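Local coordinates for ribokinase RBSK (Mycobacterium tuberculosis, PDB 3GO6), which probably phosphorylates D-ribose at O-5 with ATP and magnesium, giving D-ribose 5-phosphate, as a homodimeric kinase of the PfkB family, at residues P236-V241 / A282-G287; C276-L281 / A296-A301. One frame throughout, in Å; residues are numbered along the deposited sequence.

Contact 1 of 2, residues P236-V241 / A282-G287; sequences PTVTPV and ATLVSG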
ATOM      1  N   PRO A 236      22.835  -5.372  21.752  1.00 23.18           N
ATOM      2  CA  PRO A 236      23.109  -3.998  22.195  1.00 22.95           C
ATOM      3  C   PRO A 236      21.825  -3.199  22.473  1.00 22.40           C
ATOM      4  O   PRO A 236      20.823  -3.344  21.754  1.00 21.44           O
ATOM      5  CB  PRO A 236      23.855  -3.389  21.004  1.00 23.14           C
ATOM      6  CG  PRO A 236      24.470  -4.555  20.311  1.00 23.54           C
ATOM      7  CD  PRO A 236      23.544  -5.702  20.501  1.00 22.90           C
ATOM      8  N   THR A 237      21.862  -2.360  23.510  1.00 22.04           N
ATOM      9  CA  THR A 237      20.734  -1.506  23.839  1.00 22.18           C
ATOM     10  C   THR A 237      20.736  -0.318  22.887  1.00 22.34           C
ATOM     11  O   THR A 237      21.761   0.336  22.727  1.00 23.56           O
ATOM     12  CB  THR A 237      20.825  -0.995  25.302  1.00 22.52           C
ATOM     13  OG1 THR A 237      20.981  -2.117  26.171  1.00 22.48           O
ATOM     14  CG2 THR A 237      19.562  -0.239  25.689  1.00 22.14           C
ATOM     15  N   VAL A 238      19.601  -0.054  22.242  1.00 22.04           N
ATOM     16  CA  VAL A 238      19.495   1.062  21.294  1.00 22.13           C
ATOM     17  C   VAL A 238      18.165   1.789  21.436  1.00 22.58           C
ATOM     18  O   VAL A 238      17.186   1.225  21.943  1.00 22.61           O
ATOM     19  CB  VAL A 238      19.672   0.592  19.803  1.00 21.96           C
ATOM     20  CG1 VAL A 238      21.063  -0.035  19.561  1.00 20.79           C
ATOM     21  CG2 VAL A 238      18.566  -0.355  19.404  1.00 21.67           C
ATOM     22  N   THR A 239      18.122   3.034  20.980  1.00 22.94           N
ATOM     23  CA  THR A 239      16.855   3.724  20.776  1.00 23.72           C
ATOM     24  C   THR A 239      16.369   3.414  19.348  1.00 23.79           C
ATOM     25  O   THR A 239      16.997   3.837  18.380  1.00 23.78           O
ATOM     26  CB  THR A 239      17.008   5.251  20.932  1.00 23.51           C
ATOM     27  OG1 THR A 239      17.670   5.563  22.173  1.00 25.88           O
ATOM     28  CG2 THR A 239      15.654   5.933  20.875  1.00 25.21           C
ATOM     29  N   PRO A 240      15.255   2.681  19.217  1.00 24.28           N
ATOM     30  CA  PRO A 240      14.823   2.208  17.888  1.00 24.50           C
ATOM     31  C   PRO A 240      14.155   3.298  17.066  1.00 24.62           C
ATOM     32  O   PRO A 240      13.534   4.215  17.620  1.00 24.53           O
ATOM     33  CB  PRO A 240      13.789   1.136  18.208  1.00 24.23           C
ATOM     34  CG  PRO A 240      13.212   1.560  19.540  1.00 25.88           C
ATOM     35  CD  PRO A 240      14.304   2.301  20.284  1.00 24.38           C
ATOM     36  N   VAL A 241      14.279   3.179  15.748  1.00 24.63           N
ATOM     37  CA  VAL A 241      13.602   4.064  14.804  1.00 24.56           C
ATOM     38  C   VAL A 241      12.534   3.282  14.039  1.00 23.99           C
ATOM     39  O   VAL A 241      11.406   3.748  13.886  1.00 23.47           O
ATOM     40  CB  VAL A 241      14.630   4.708  13.845  1.00 24.42           C
ATOM     41  CG1 VAL A 241      13.950   5.356  12.651  1.00 26.08           C
ATOM     42  CG2 VAL A 241      15.475   5.710  14.611  1.00 26.56           C
ATOM     43  N   ALA A 282      20.093  -2.565  12.785  1.00 17.02           N
ATOM     44  CA  ALA A 282      19.080  -2.472  11.735  1.00 16.87           C
ATOM     45  C   ALA A 282      17.856  -1.672  12.209  1.00 16.45           C
ATOM     46  O   ALA A 282      17.187  -1.042  11.410  1.00 16.69           O
ATOM     47  CB  ALA A 282      18.681  -3.882  11.278  1.00 16.74           C
ATOM     48  N   THR A 283      17.588  -1.653  13.514  1.00 16.63           N
ATOM     49  CA  THR A 283      16.448  -0.900  14.044  1.00 17.44           C
ATOM     50  C   THR A 283      16.717   0.611  14.156  1.00 18.15           C
ATOM     51  O   THR A 283      15.807   1.384  14.461  1.00 18.57           O
ATOM     52  CB  THR A 283      15.986  -1.436  15.425  1.00 17.94           C
ATOM     53  OG1 THR A 283      16.983  -1.111  16.413  1.00 19.20           O
ATOM     54  CG2 THR A 283      15.780  -2.959  15.366  1.00 17.25           C
ATOM     55  N   LEU A 284      17.948   1.024  13.913  1.00 19.28           N
ATOM     56  CA  LEU A 284      18.312   2.434  14.017  1.00 20.81           C
ATOM     57  C   LEU A 284      17.980   3.228  12.747  1.00 22.00           C
ATOM     58  O   LEU A 284      18.065   4.469  12.746  1.00 21.51           O
ATOM     59  CB  LEU A 284      19.804   2.556  14.302  1.00 21.00           C
ATOM     60  CG  LEU A 284      20.315   2.034  15.649  1.00 21.76           C
ATOM     61  CD1 LEU A 284      21.837   2.072  15.653  1.00 22.86           C
ATOM     62  CD2 LEU A 284      19.781   2.874  16.787  1.00 21.90           C
ATOM     63  N   VAL A 285      17.604   2.497  11.691  1.00 22.76           N
ATOM     64  CA  VAL A 285      17.433   3.035  10.338  1.00 24.11           C
ATOM     65  C   VAL A 285      15.979   2.874   9.880  1.00 24.28           C
ATOM     66  O   VAL A 285      15.392   1.794  10.002  1.00 23.36           O
ATOM     67  CB  VAL A 285      18.372   2.288   9.327  1.00 24.13           C
ATOM     68  CG1 VAL A 285      18.245   2.855   7.934  1.00 26.38           C
ATOM     69  CG2 VAL A 285      19.833   2.371   9.762  1.00 26.13           C
ATOM     70  N   SER A 286      15.409   3.953   9.346  1.00 24.71           N
ATOM     71  CA  SER A 286      14.097   3.899   8.706  1.00 26.46           C
ATOM     72  C   SER A 286      14.214   3.084   7.424  1.00 26.14           C
ATOM     73  O   SER A 286      15.199   3.164   6.701  1.00 27.62           O
ATOM     74  CB  SER A 286      13.592   5.309   8.362  1.00 26.76           C
ATOM     75  OG  SER A 286      13.268   6.015   9.550  1.00 30.62           O
ATOM     76  N   GLY A 287      13.211   2.299   7.112  1.00 25.96           N
ATOM     77  CA  GLY A 287      13.344   1.543   5.891  1.00 24.81           C
ATOM     78  C   GLY A 287      13.680   0.100   6.193  1.00 24.27           C
ATOM     79  O   GLY A 287      14.244  -0.236   7.254  1.00 23.32           O
TER

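Contact 2 of 2, residues C276-L281 / A296-A301; sequences CAAGAL and AAIDAA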
ATOM      1  N   CYS A 276      22.682 -10.844  16.530  1.00 17.42           N
ATOM      2  CA  CYS A 276      21.982 -10.002  17.517  1.00 17.93           C
ATOM      3  C   CYS A 276      22.404  -8.539  17.395  1.00 16.86           C
ATOM      4  O   CYS A 276      21.551  -7.649  17.387  1.00 16.37           O
ATOM      5  CB  CYS A 276      22.202 -10.505  18.959  1.00 17.79           C
ATOM      6  SG  CYS A 276      21.141 -11.878  19.414  1.00 21.59           S
ATOM      7  N   ALA A 277      23.708  -8.296  17.268  1.00 17.13           N
ATOM      8  CA  ALA A 277      24.206  -6.929  17.104  1.00 16.66           C
ATOM      9  C   ALA A 277      23.710  -6.291  15.821  1.00 17.19           C
ATOM     10  O   ALA A 277      23.303  -5.133  15.826  1.00 17.73           O
ATOM     11  CB  ALA A 277      25.748  -6.878  17.164  1.00 17.49           C
ATOM     12  N   ALA A 278      23.754  -7.033  14.713  1.00 16.86           N
ATOM     13  CA  ALA A 278      23.324  -6.487  13.418  1.00 16.42           C
ATOM     14  C   ALA A 278      21.833  -6.153  13.405  1.00 16.13           C
ATOM     15  O   ALA A 278      21.430  -5.104  12.883  1.00 15.98           O
ATOM     16  CB  ALA A 278      23.685  -7.435  12.276  1.00 16.18           C
ATOM     17  N   GLY A 279      21.025  -7.026  13.993  1.00 15.47           N
ATOM     18  CA  GLY A 279      19.597  -6.790  14.149  1.00 16.58           C
ATOM     19  C   GLY A 279      19.290  -5.511  14.907  1.00 17.60           C
ATOM     20  O   GLY A 279      18.401  -4.739  14.514  1.00 18.02           O
ATOM     21  N   ALA A 280      20.041  -5.269  15.978  1.00 17.02           N
ATOM     22  CA  ALA A 280      19.875  -4.041  16.769  1.00 17.33           C
ATOM     23  C   ALA A 280      20.188  -2.795  15.932  1.00 17.33           C
ATOM     24  O   ALA A 280      19.390  -1.843  15.889  1.00 17.24           O
ATOM     25  CB  ALA A 280      20.765  -4.097  18.019  1.00 17.54           C
ATOM     26  N   LEU A 281      21.336  -2.819  15.256  1.00 17.00           N
ATOM     27  CA  LEU A 281      21.760  -1.758  14.345  1.00 17.62           C
ATOM     28  C   LEU A 281      20.725  -1.489  13.253  1.00 17.74           C
ATOM     29  O   LEU A 281      20.514  -0.338  12.840  1.00 16.96           O
ATOM     30  CB  LEU A 281      23.094  -2.126  13.681  1.00 17.61           C
ATOM     31  CG  LEU A 281      24.361  -2.154  14.532  1.00 18.99           C
ATOM     32  CD1 LEU A 281      25.563  -2.508  13.681  1.00 17.81           C
ATOM     33  CD2 LEU A 281      24.595  -0.818  15.269  1.00 19.30           C
ATOM     34  N   ALA A 296      32.023  -4.182   9.215  1.00 27.81           N
ATOM     35  CA  ALA A 296      32.815  -3.359  10.128  1.00 28.62           C
ATOM     36  C   ALA A 296      31.952  -2.675  11.188  1.00 28.55           C
ATOM     37  O   ALA A 296      32.401  -2.500  12.324  1.00 29.37           O
ATOM     38  CB  ALA A 296      33.626  -2.338   9.356  1.00 28.81           C
ATOM     39  N   ALA A 297      30.721  -2.294  10.826  1.00 27.88           N
ATOM     40  CA  ALA A 297      29.768  -1.734  11.795  1.00 27.75           C
ATOM     41  C   ALA A 297      29.337  -2.762  12.848  1.00 27.77           C
ATOM     42  O   ALA A 297      29.149  -2.422  14.020  1.00 27.21           O
ATOM     43  CB  ALA A 297      28.543  -1.142  11.091  1.00 27.77           C
ATOM     44  N   ILE A 298      29.166  -4.011  12.415  1.00 27.65           N
ATOM     45  CA  ILE A 298      28.841  -5.114  13.315  1.00 27.71           C
ATOM     46  C   ILE A 298      29.995  -5.310  14.322  1.00 28.56           C
ATOM     47  O   ILE A 298      29.766  -5.374  15.542  1.00 27.85           O
ATOM     48  CB  ILE A 298      28.570  -6.428  12.529  1.00 27.58           C
ATOM     49  CG1 ILE A 298      27.331  -6.275  11.615  1.00 27.55           C
ATOM     50  CG2 ILE A 298      28.393  -7.609  13.478  1.00 26.22           C
ATOM     51  CD1 ILE A 298      27.193  -7.406  10.579  1.00 26.85           C
ATOM     52  N   ASP A 299      31.220  -5.397  13.795  1.00 29.41           N
ATOM     53  CA  ASP A 299      32.440  -5.494  14.620  1.00 31.01           C
ATOM     54  C   ASP A 299      32.507  -4.383  15.656  1.00 31.28           C
ATOM     55  O   ASP A 299      32.711  -4.650  16.836  1.00 31.72           O
ATOM     56  CB  ASP A 299      33.701  -5.431  13.756  1.00 31.07           C
ATOM     57  CG  ASP A 299      33.877  -6.639  12.884  1.00 32.49           C
ATOM     58  OD1 ASP A 299      33.256  -7.685  13.174  1.00 33.87           O
ATOM     59  OD2 ASP A 299      34.653  -6.543  11.902  1.00 34.63           O
ATOM     60  N   ALA A 300      32.326  -3.152  15.192  1.00 32.27           N
ATOM     61  CA  ALA A 300      32.384  -1.953  16.025  1.00 33.33           C
ATOM     62  C   ALA A 300      31.334  -1.938  17.127  1.00 34.27           C
ATOM     63  O   ALA A 300      31.614  -1.491  18.241  1.00 34.50           O
ATOM     64  CB  ALA A 300      32.263  -0.702  15.164  1.00 33.44           C
ATOM     65  N   ALA A 301      30.131  -2.422  16.818  1.00 34.53           N
ATOM     66  CA  ALA A 301      29.044  -2.490  17.802  1.00 34.99           C
ATOM     67  C   ALA A 301      29.307  -3.567  18.845  1.00 35.55           C
ATOM     68  O   ALA A 301      28.936  -3.421  20.007  1.00 35.45           O
ATOM     69  CB  ALA A 301      27.704  -2.741  17.110  1.00 35.39           C
TER

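Contact 1 of 2, residues P236-V241 / A282-G287
Val241 and Thr283 join two loops through their backbones. Val241 N gives its hydrogen to Thr283 O at 2.7 Å, with an N-H...O angle of 168°. The CA atoms of Val241 and Leu284 are 5.0 Å apart. Residues Ala282 to Val285 form a type I beta turn, and the bonded carbonyl belongs to it. Asp242 continues the link, with a further backbone bond to Thr283.

The two methyls of Val241 rest on residues 284-286. With CG1 anti to the backbone N (chi1 166°), this branch reaches Ser286 OG at 3.2 Å, while CG2 lies 3.4 Å from Leu284 O. At the other end, the side chain of Leu284 leaves its backbone away from residues 236-241, but its CD2 branch comes back. CD2 sits 3.8 Å from Val238 CB and 3.3 Å from Thr239 O. Val238 CG2 touches Thr283 OG1 at 3.5 Å; this hydroxyl is hydrogen-bonded to Ala280 O in the preceding helix.

Ala282, Val285 and Gly287 belong to the magnesium site seen here, together with Asp242 and Ala244. Asp242 OD2 also accepts a hydrogen bond from Gly287 N. Between 236-241 and 282-287 there is one backbone bond with methyl contacts beside it. The bonds of Asp242 to Thr283 and Gly287 add to it, so the loops bearing the metal-site residues are tied together directly next to the site.

Contact 2 of 2, residues C276-L281 / A296-A301
Helices 265-282 and 295-303 pack here in the C-terminal part of the ribokinase fold. Their short segments cross steeply, with 104° between their directions and 9.2 Å between axes at closest approach. The CA atoms of Ala278 and Ile298 lie 5.7 Å apart.

Leu281 makes one group of contacts. Its forked end spans one turn of the facing helix. The CD1 branch lies 3.6 Å from Ala297 O and 4.0 Å from Ala301 CB. The other branch, CD2, lies 4.1 Å from the same Ala301 CB. Ala297 CB lies farther from CD1, at 4.2 Å.

A second group is Ala278 against Ile298. The Ala278 methyl sits beside the CG1-CD1 arm of the isoleucine, 3.9 Å from CG1 and equally near CD1. Val253 of helix 246-257 touches both side chains, and Pro293 touches Ala278, Ile298 and Leu281. Outside the two segments, Asp299 OD1 forms a salt bridge with Arg274 NH1 of helix 265-282, a second tie between the same two helices.

Small alanines facing larger aliphatic side chains make this an apolar helix-helix crossing, within the C-terminal helices of a PfkB-family kinase.

In the fold
Contacts 1 and 2 share helix 265-282: contact 2 uses its last turns, and contact 1 uses the chain from Ala282 onward. Their centres are 11 Å apart. They touch directly, with Pro236 CD 3.7 Å from Ala277 CA and Val238 CG2 3.9 Å from Ala280 O. Contact 1 is a surface contact between loops, and a backbone hydrogen bond holds it beside the magnesium site. Contact 2 is partly buried and rests on apolar side chains between helices. Contact 1 holds metal-site residues within its segments, whereas in contact 2 the Leu281 side chain is about 9 Å from the bound magnesium ion.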